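Local structure of immunoreactive 84kD antigen PG93 (Porphyromonas gingivalis, 5M11) at residues A[411-416]-A[454-459]; A[434-439]-A[446-451]. The protein probably serves the type-IX secretion system as an essential bacterial surface component, and binds zinc and calcium ions. All blocks are in the same frame, centred on the assembly; numbering follows the deposited sequence.

Contact 1 (A[411-416]-A[454-459]); sequences ETAIAE and STWHSF. With ZN (zinc ion), chain C.
Where the loop that carries the chain from one beta-propeller blade to the next passes the outermost strand of the following blade, residues 411-416 settle on the indole of Trp456. Thr412 makes a CH-pi contact there: CG2 stands over the face of the six-membered ring, 3.7 Å from its centroid and 20° off the normal. With OG1 beside the backbone N (chi1 -50°), CG2 lies anti to that N and comes alongside the indole. The same face is covered by the backbone N of Ala413. The methyl of Ala413 points at strand 455-459, where its CB lies 3.6 Å from Trp456 CE3 and also meets the hydroxyl of Ser458, whose OG is hydrogen-bonded to Lys444 NZ. Ile414, the centre of an inverse gamma turn, brings CD1 obliquely to within 3.7 Å of Trp456 CZ3. In this blade the indole is sandwiched between the inter-blade loop and the ring of Tyr449 from the neighbouring strand, which stacks on its opposite face; Tyr407 meets it edge-to-face. No hydrogen bond joins the two segments. Following the alternation of the strand, His457 points away from the loop, and its NE2 binds a zinc ion at 2.1 Å.

Contact 2 (A[434-439]-A[446-451]); sequences NLWGTL and IFMYDP. With CA (calcium ion), chain M.
Leu435 to Thr438 pair with Ile446 to Tyr449 in an antiparallel beta hairpin, the two central strands of a four-stranded propeller blade. Four backbone hydrogen bonds hold the ladder. Leu435 and Tyr449 exchange N-H and carbonyl in both directions, the bond from Leu435 N to Tyr449 O being 2.8 Å long and nearly straight at 175°. Gly437 and Phe447 do the same, while Trp436-Met448 and Thr438-Ile446 are the non-hydrogen-bonded pairs between and beyond them.

Aromatic contacts occupy both faces. On the side of Trp436, Met448 crosses the indole: its CB makes a CH-pi contact 3.6 Å from the six-membered ring centroid, almost on the normal, and CG follows over the same face. Bends at chi2 and chi3 bring SD 4.5 Å from the centroid of the six-membered ring of Trp436, an oblique Met-aromatic contact, and SD also packs 3.8 Å from Asn434 CG. Trp436 NE1 is held by Asp430. On the other face, Phe447 lies back over Gly437 with chi1 at 74°, which puts the glycine CA 4.0 Å from the ring centroid. Leu439 reaches the same ring at about a right angle, CG to Phe447 CD2.

At the open end of the hairpin Asn434 OD1 packs 3.4 Å from Asp450 CG without a hydrogen bond, the amide and carboxylate planes 76° apart; Asp450 OD2 binds a calcium ion at 2.4 Å.

Contacts 1 and 2 have their centres 8 Å apart in the blade formed by strands 422-429, 435-439, 446-450 and 455-459. In chain order the loop 411-416 comes first, then the hairpin of contact 2, and finally strand 455-459, so the loop-to-edge contact encloses the hairpin in sequence. Strands 446-450 and 455-459 are sheet neighbours, and probable hydrogen bonds link His457 O to Met448 N and Phe459 N to Ile446 O. Contact 2 therefore builds the middle of the blade, whereas contact 1 ties its outer edge to the connection from the preceding blade. Each contributes one metal ligand, His457 for zinc and Asp450 for calcium, the nearest atoms of the two side chains about 7 Å apart.

Contact 1 (A[411-416]-A[454-459])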
ATOM      1  N   GLU A 411      13.432 -36.556  -2.988  1.00 99.65           N
ATOM      2  CA  GLU A 411      12.903 -36.893  -4.328  1.00 97.67           C
ATOM      3  C   GLU A 411      12.876 -35.645  -5.256  1.00 94.86           C
ATOM      4  O   GLU A 411      12.903 -35.799  -6.480  1.00 93.10           O
ATOM      5  CB  GLU A 411      11.514 -37.589  -4.235  1.00101.05           C
ATOM      6  CG  GLU A 411      10.620 -37.579  -5.471  1.00111.47           C
ATOM      7  CD  GLU A 411       9.463 -36.598  -5.434  1.00138.76           C
ATOM      8  OE1 GLU A 411       8.815 -36.468  -4.370  1.00139.60           O
ATOM      9  OE2 GLU A 411       9.175 -35.990  -6.491  1.00138.35           O
ATOM     10  N   THR A 412      12.869 -34.428  -4.662  1.00 87.51           N
ATOM     11  CA  THR A 412      12.837 -33.101  -5.310  1.00 81.57           C
ATOM     12  C   THR A 412      14.240 -32.430  -5.285  1.00 80.51           C
ATOM     13  O   THR A 412      15.060 -32.758  -4.417  1.00 81.32           O
ATOM     14  CB  THR A 412      11.813 -32.244  -4.555  1.00 84.05           C
ATOM     15  OG1 THR A 412      10.584 -32.954  -4.403  1.00 84.18           O
ATOM     16  CG2 THR A 412      11.543 -30.979  -5.221  1.00 80.54           C
ATOM     17  N   ALA A 413      14.512 -31.487  -6.215  1.00 72.38           N
ATOM     18  CA  ALA A 413      15.800 -30.768  -6.205  1.00 71.20           C
ATOM     19  C   ALA A 413      15.757 -29.567  -5.229  1.00 72.99           C
ATOM     20  O   ALA A 413      16.800 -28.949  -4.985  1.00 72.95           O
ATOM     21  CB  ALA A 413      16.194 -30.310  -7.601  1.00 69.54           C
ATOM     22  N   ILE A 414      14.552 -29.274  -4.647  1.00 67.19           N
ATOM     23  CA  ILE A 414      14.290 -28.236  -3.640  1.00 65.53           C
ATOM     24  C   ILE A 414      14.947 -28.704  -2.340  1.00 73.34           C
ATOM     25  O   ILE A 414      14.344 -29.439  -1.555  1.00 74.71           O
ATOM     26  CB  ILE A 414      12.755 -27.925  -3.486  1.00 67.04           C
ATOM     27  CG1 ILE A 414      12.066 -27.532  -4.829  1.00 63.85           C
ATOM     28  CG2 ILE A 414      12.449 -26.882  -2.403  1.00 67.64           C
ATOM     29  CD1 ILE A 414      12.748 -26.568  -5.727  1.00 63.08           C
ATOM     30  N   ALA A 415      16.228 -28.331  -2.172  1.00 72.04           N
ATOM     31  CA  ALA A 415      17.078 -28.676  -1.028  1.00 75.32           C
ATOM     32  C   ALA A 415      16.695 -27.870   0.222  1.00 81.75           C
ATOM     33  O   ALA A 415      16.512 -26.649   0.140  1.00 80.61           O
ATOM     34  CB  ALA A 415      18.535 -28.427  -1.378  1.00 75.81           C
ATOM     35  N   GLU A 416      16.591 -28.553   1.370  1.00 81.29           N
ATOM     36  CA  GLU A 416      16.241 -27.933   2.644  1.00 83.24           C
ATOM     37  C   GLU A 416      17.494 -27.589   3.467  1.00 91.49           C
ATOM     38  O   GLU A 416      18.366 -28.442   3.666  1.00 93.92           O
ATOM     39  CB  GLU A 416      15.312 -28.847   3.465  1.00 87.47           C
ATOM     40  CG  GLU A 416      14.055 -29.312   2.746  1.00 94.42           C
ATOM     41  CD  GLU A 416      13.136 -30.219   3.547  1.00115.98           C
ATOM     42  OE1 GLU A 416      13.634 -31.158   4.212  1.00111.26           O
ATOM     43  OE2 GLU A 416      11.903 -30.008   3.472  1.00107.06           O
ATOM     44  N   SER A 454       8.690 -33.813 -15.780  1.00 85.35           N
ATOM     45  CA  SER A 454       8.700 -33.830 -14.310  1.00 85.20           C
ATOM     46  C   SER A 454      10.077 -34.291 -13.800  1.00 89.63           C
ATOM     47  O   SER A 454      10.164 -35.102 -12.880  1.00 91.91           O
ATOM     48  CB  SER A 454       7.565 -34.682 -13.748  1.00 90.28           C
ATOM     49  OG  SER A 454       6.334 -33.985 -13.820  1.00 99.38           O
ATOM     50  N   THR A 455      11.154 -33.775 -14.425  1.00 83.51           N
ATOM     51  CA  THR A 455      12.534 -34.113 -14.062  1.00 83.28           C
ATOM     52  C   THR A 455      13.177 -32.929 -13.353  1.00 83.15           C
ATOM     53  O   THR A 455      12.799 -31.784 -13.601  1.00 81.72           O
ATOM     54  CB  THR A 455      13.349 -34.569 -15.282  1.00 91.18           C
ATOM     55  OG1 THR A 455      13.297 -33.569 -16.300  1.00 92.53           O
ATOM     56  CG2 THR A 455      12.880 -35.907 -15.832  1.00 90.13           C
ATOM     57  N   TRP A 456      14.120 -33.214 -12.449  1.00 78.52           N
ATOM     58  CA  TRP A 456      14.838 -32.234 -11.639  1.00 76.74           C
ATOM     59  C   TRP A 456      16.351 -32.309 -11.862  1.00 82.41           C
ATOM     60  O   TRP A 456      16.894 -33.397 -12.066  1.00 86.02           O
ATOM     61  CB  TRP A 456      14.557 -32.475 -10.145  1.00 76.59           C
ATOM     62  CG  TRP A 456      13.139 -32.263  -9.706  1.00 77.21           C
ATOM     63  CD1 TRP A 456      12.182 -33.223  -9.532  1.00 81.89           C
ATOM     64  CD2 TRP A 456      12.550 -31.025  -9.278  1.00 74.86           C
ATOM     65  NE1 TRP A 456      11.025 -32.656  -9.046  1.00 80.30           N
ATOM     66  CE2 TRP A 456      11.224 -31.307  -8.882  1.00 79.07           C
ATOM     67  CE3 TRP A 456      13.013 -29.701  -9.197  1.00 73.70           C
ATOM     68  CZ2 TRP A 456      10.348 -30.308  -8.444  1.00 76.56           C
ATOM     69  CZ3 TRP A 456      12.159 -28.724  -8.709  1.00 73.50           C
ATOM     70  CH2 TRP A 456      10.841 -29.029  -8.347  1.00 74.58           C
ATOM     71  N   HIS A 457      17.032 -31.159 -11.766  1.00 75.98           N
ATOM     72  CA  HIS A 457      18.486 -31.016 -11.858  1.00 75.25           C
ATOM     73  C   HIS A 457      18.926 -29.831 -11.015  1.00 74.70           C
ATOM     74  O   HIS A 457      18.359 -28.753 -11.135  1.00 70.89           O
ATOM     75  CB  HIS A 457      18.959 -30.839 -13.308  1.00 75.60           C
ATOM     76  CG  HIS A 457      18.732 -32.027 -14.186  1.00 80.91           C
ATOM     77  ND1 HIS A 457      19.549 -33.148 -14.115  1.00 85.49           N
ATOM     78  CD2 HIS A 457      17.799 -32.226 -15.143  1.00 82.39           C
ATOM     79  CE1 HIS A 457      19.083 -33.989 -15.025  1.00 85.93           C
ATOM     80  NE2 HIS A 457      18.029 -33.480 -15.665  1.00 84.58           N
ATOM     81  N   SER A 458      19.889 -30.039 -10.128  1.00 73.27           N
ATOM     82  CA  SER A 458      20.442 -28.970  -9.295  1.00 72.32           C
ATOM     83  C   SER A 458      21.962 -29.012  -9.361  1.00 75.26           C
ATOM     84  O   SER A 458      22.558 -30.077  -9.593  1.00 76.17           O
ATOM     85  CB  SER A 458      19.945 -29.042  -7.852  1.00 77.36           C
ATOM     86  OG  SER A 458      20.104 -30.336  -7.301  1.00 92.92           O
ATOM     87  N   PHE A 459      22.574 -27.833  -9.232  1.00 69.42           N
ATOM     88  CA  PHE A 459      24.017 -27.639  -9.257  1.00 70.66           C
ATOM     89  C   PHE A 459      24.374 -26.330  -8.551  1.00 73.55           C
ATOM     90  O   PHE A 459      23.488 -25.650  -8.033  1.00 72.35           O
ATOM     91  CB  PHE A 459      24.544 -27.650 -10.714  1.00 71.98           C
ATOM     92  CG  PHE A 459      23.984 -26.582 -11.633  1.00 71.19           C
ATOM     93  CD1 PHE A 459      24.556 -25.311 -11.683  1.00 73.32           C
ATOM     94  CD2 PHE A 459      22.933 -26.864 -12.492  1.00 72.35           C
ATOM     95  CE1 PHE A 459      24.049 -24.327 -12.534  1.00 71.59           C
ATOM     96  CE2 PHE A 459      22.445 -25.882 -13.365  1.00 73.31           C
ATOM     97  CZ  PHE A 459      23.015 -24.623 -13.382  1.00 70.04           C
TER
HETATM   98 ZN    ZN C 802      17.194 -33.750 -17.551  1.00113.72          ZN

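Contact 2 (A[434-439]-A[446-451])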
ATOM      1  N   ASN A 434      11.262 -24.363 -19.256  1.00 55.50           N
ATOM      2  CA  ASN A 434      11.797 -24.930 -18.023  1.00 55.18           C
ATOM      3  C   ASN A 434      11.801 -23.911 -16.900  1.00 56.85           C
ATOM      4  O   ASN A 434      11.925 -22.720 -17.155  1.00 55.87           O
ATOM      5  CB  ASN A 434      13.219 -25.444 -18.238  1.00 58.29           C
ATOM      6  CG  ASN A 434      13.315 -26.552 -19.236  1.00 79.11           C
ATOM      7  OD1 ASN A 434      12.590 -27.556 -19.160  1.00 75.09           O
ATOM      8  ND2 ASN A 434      14.223 -26.388 -20.184  1.00 66.70           N
ATOM      9  N   LEU A 435      11.720 -24.381 -15.655  1.00 53.05           N
ATOM     10  CA  LEU A 435      11.743 -23.501 -14.513  1.00 51.79           C
ATOM     11  C   LEU A 435      13.112 -23.500 -13.868  1.00 60.15           C
ATOM     12  O   LEU A 435      13.523 -24.492 -13.276  1.00 62.87           O
ATOM     13  CB  LEU A 435      10.666 -23.890 -13.487  1.00 51.88           C
ATOM     14  CG  LEU A 435      10.653 -23.059 -12.190  1.00 55.40           C
ATOM     15  CD1 LEU A 435      10.021 -21.686 -12.409  1.00 53.75           C
ATOM     16  CD2 LEU A 435       9.951 -23.799 -11.084  1.00 57.09           C
ATOM     17  N   TRP A 436      13.811 -22.380 -13.975  1.00 57.17           N
ATOM     18  CA  TRP A 436      15.090 -22.152 -13.317  1.00 57.68           C
ATOM     19  C   TRP A 436      14.831 -21.387 -12.019  1.00 61.32           C
ATOM     20  O   TRP A 436      13.931 -20.534 -11.953  1.00 62.58           O
ATOM     21  CB  TRP A 436      16.029 -21.382 -14.238  1.00 55.96           C
ATOM     22  CG  TRP A 436      16.440 -22.195 -15.407  1.00 58.11           C
ATOM     23  CD1 TRP A 436      15.765 -22.336 -16.584  1.00 60.87           C
ATOM     24  CD2 TRP A 436      17.565 -23.082 -15.477  1.00 59.74           C
ATOM     25  NE1 TRP A 436      16.419 -23.236 -17.397  1.00 62.08           N
ATOM     26  CE2 TRP A 436      17.546 -23.684 -16.754  1.00 64.03           C
ATOM     27  CE3 TRP A 436      18.608 -23.404 -14.591  1.00 62.28           C
ATOM     28  CZ2 TRP A 436      18.512 -24.598 -17.161  1.00 64.54           C
ATOM     29  CZ3 TRP A 436      19.573 -24.306 -14.998  1.00 65.23           C
ATOM     30  CH2 TRP A 436      19.511 -24.905 -16.261  1.00 66.30           C
ATOM     31  N   GLY A 437      15.595 -21.700 -10.999  1.00 54.71           N
ATOM     32  CA  GLY A 437      15.428 -21.039  -9.724  1.00 53.74           C
ATOM     33  C   GLY A 437      16.588 -21.300  -8.809  1.00 59.43           C
ATOM     34  O   GLY A 437      17.417 -22.176  -9.069  1.00 59.69           O
ATOM     35  N   THR A 438      16.644 -20.532  -7.726  1.00 57.15           N
ATOM     36  CA  THR A 438      17.698 -20.639  -6.732  1.00 58.89           C
ATOM     37  C   THR A 438      17.079 -20.942  -5.352  1.00 64.28           C
ATOM     38  O   THR A 438      15.888 -20.706  -5.133  1.00 62.83           O
ATOM     39  CB  THR A 438      18.577 -19.370  -6.740  1.00 62.23           C
ATOM     40  OG1 THR A 438      17.916 -18.324  -6.023  1.00 70.02           O
ATOM     41  CG2 THR A 438      18.977 -18.918  -8.157  1.00 46.57           C
ATOM     42  N   LEU A 439      17.899 -21.509  -4.444  1.00 63.71           N
ATOM     43  CA  LEU A 439      17.551 -21.890  -3.070  1.00 64.94           C
ATOM     44  C   LEU A 439      18.539 -21.271  -2.104  1.00 70.87           C
ATOM     45  O   LEU A 439      19.744 -21.209  -2.385  1.00 72.14           O
ATOM     46  CB  LEU A 439      17.570 -23.420  -2.893  1.00 66.82           C
ATOM     47  CG  LEU A 439      16.756 -24.286  -3.851  1.00 70.82           C
ATOM     48  CD1 LEU A 439      17.475 -25.600  -4.140  1.00 73.06           C
ATOM     49  CD2 LEU A 439      15.380 -24.550  -3.306  1.00 73.56           C
ATOM     50  N   ILE A 446      21.561 -23.572  -7.243  1.00 63.86           N
ATOM     51  CA  ILE A 446      20.845 -23.345  -8.504  1.00 60.75           C
ATOM     52  C   ILE A 446      20.147 -24.629  -8.971  1.00 64.53           C
ATOM     53  O   ILE A 446      20.760 -25.696  -8.953  1.00 66.81           O
ATOM     54  CB  ILE A 446      21.868 -22.821  -9.561  1.00 63.05           C
ATOM     55  CG1 ILE A 446      22.573 -21.508  -9.070  1.00 63.07           C
ATOM     56  CG2 ILE A 446      21.186 -22.606 -10.913  1.00 61.27           C
ATOM     57  CD1 ILE A 446      24.017 -21.385  -9.402  1.00 64.86           C
ATOM     58  N   PHE A 447      18.875 -24.529  -9.404  1.00 58.37           N
ATOM     59  CA  PHE A 447      18.130 -25.697  -9.875  1.00 58.04           C
ATOM     60  C   PHE A 447      17.311 -25.408 -11.151  1.00 60.99           C
ATOM     61  O   PHE A 447      17.096 -24.253 -11.534  1.00 58.86           O
ATOM     62  CB  PHE A 447      17.206 -26.266  -8.757  1.00 60.50           C
ATOM     63  CG  PHE A 447      15.957 -25.469  -8.451  1.00 59.89           C
ATOM     64  CD1 PHE A 447      14.801 -25.640  -9.199  1.00 60.83           C
ATOM     65  CD2 PHE A 447      15.930 -24.567  -7.397  1.00 62.56           C
ATOM     66  CE1 PHE A 447      13.657 -24.882  -8.936  1.00 60.69           C
ATOM     67  CE2 PHE A 447      14.781 -23.815  -7.129  1.00 63.94           C
ATOM     68  CZ  PHE A 447      13.657 -23.966  -7.911  1.00 60.15           C
ATOM     69  N   MET A 448      16.850 -26.496 -11.786  1.00 59.06           N
ATOM     70  CA  MET A 448      15.978 -26.497 -12.942  1.00 58.27           C
ATOM     71  C   MET A 448      14.936 -27.625 -12.817  1.00 67.07           C
ATOM     72  O   MET A 448      15.272 -28.763 -12.428  1.00 67.60           O
ATOM     73  CB  MET A 448      16.748 -26.616 -14.256  1.00 60.29           C
ATOM     74  CG  MET A 448      15.858 -26.392 -15.460  1.00 63.67           C
ATOM     75  SD  MET A 448      16.030 -27.623 -16.782  1.00 70.90           S
ATOM     76  CE  MET A 448      15.187 -29.063 -16.045  1.00 69.08           C
ATOM     77  N   TYR A 449      13.668 -27.294 -13.178  1.00 64.21           N
ATOM     78  CA  TYR A 449      12.547 -28.226 -13.210  1.00 65.18           C
ATOM     79  C   TYR A 449      11.907 -28.228 -14.581  1.00 72.70           C
ATOM     80  O   TYR A 449      11.582 -27.162 -15.109  1.00 70.23           O
ATOM     81  CB  TYR A 449      11.505 -27.881 -12.142  1.00 64.95           C
ATOM     82  CG  TYR A 449      10.286 -28.784 -12.136  1.00 66.85           C
ATOM     83  CD1 TYR A 449      10.408 -30.156 -11.940  1.00 70.66           C
ATOM     84  CD2 TYR A 449       9.005 -28.256 -12.269  1.00 66.65           C
ATOM     85  CE1 TYR A 449       9.290 -30.985 -11.917  1.00 72.85           C
ATOM     86  CE2 TYR A 449       7.880 -29.073 -12.238  1.00 68.95           C
ATOM     87  CZ  TYR A 449       8.027 -30.437 -12.063  1.00 79.88           C
ATOM     88  OH  TYR A 449       6.912 -31.232 -12.050  1.00 87.11           O
ATOM     89  N   ASP A 450      11.763 -29.429 -15.174  1.00 75.03           N
ATOM     90  CA  ASP A 450      11.077 -29.603 -16.458  1.00 76.42           C
ATOM     91  C   ASP A 450       9.635 -29.928 -16.097  1.00 83.27           C
ATOM     92  O   ASP A 450       9.387 -31.019 -15.573  1.00 85.63           O
ATOM     93  CB  ASP A 450      11.734 -30.689 -17.350  1.00 79.92           C
ATOM     94  CG  ASP A 450      11.320 -30.663 -18.828  1.00 88.09           C
ATOM     95  OD1 ASP A 450      10.162 -30.270 -19.123  1.00 87.86           O
ATOM     96  OD2 ASP A 450      12.148 -31.058 -19.686  1.00 92.75           O
ATOM     97  N   PRO A 451       8.687 -28.967 -16.233  1.00 78.80           N
ATOM     98  CA  PRO A 451       7.306 -29.241 -15.812  1.00 79.73           C
ATOM     99  C   PRO A 451       6.650 -30.353 -16.631  1.00 87.47           C
ATOM    100  O   PRO A 451       5.723 -31.000 -16.135  1.00 89.89           O
ATOM    101  CB  PRO A 451       6.595 -27.896 -16.026  1.00 79.24           C
ATOM    102  CG  PRO A 451       7.670 -26.897 -16.125  1.00 81.81           C
ATOM    103  CD  PRO A 451       8.808 -27.601 -16.774  1.00 78.27           C
TER
HETATM  104 CA    CA M 812      10.833 -31.685 -21.589  1.00105.13          CA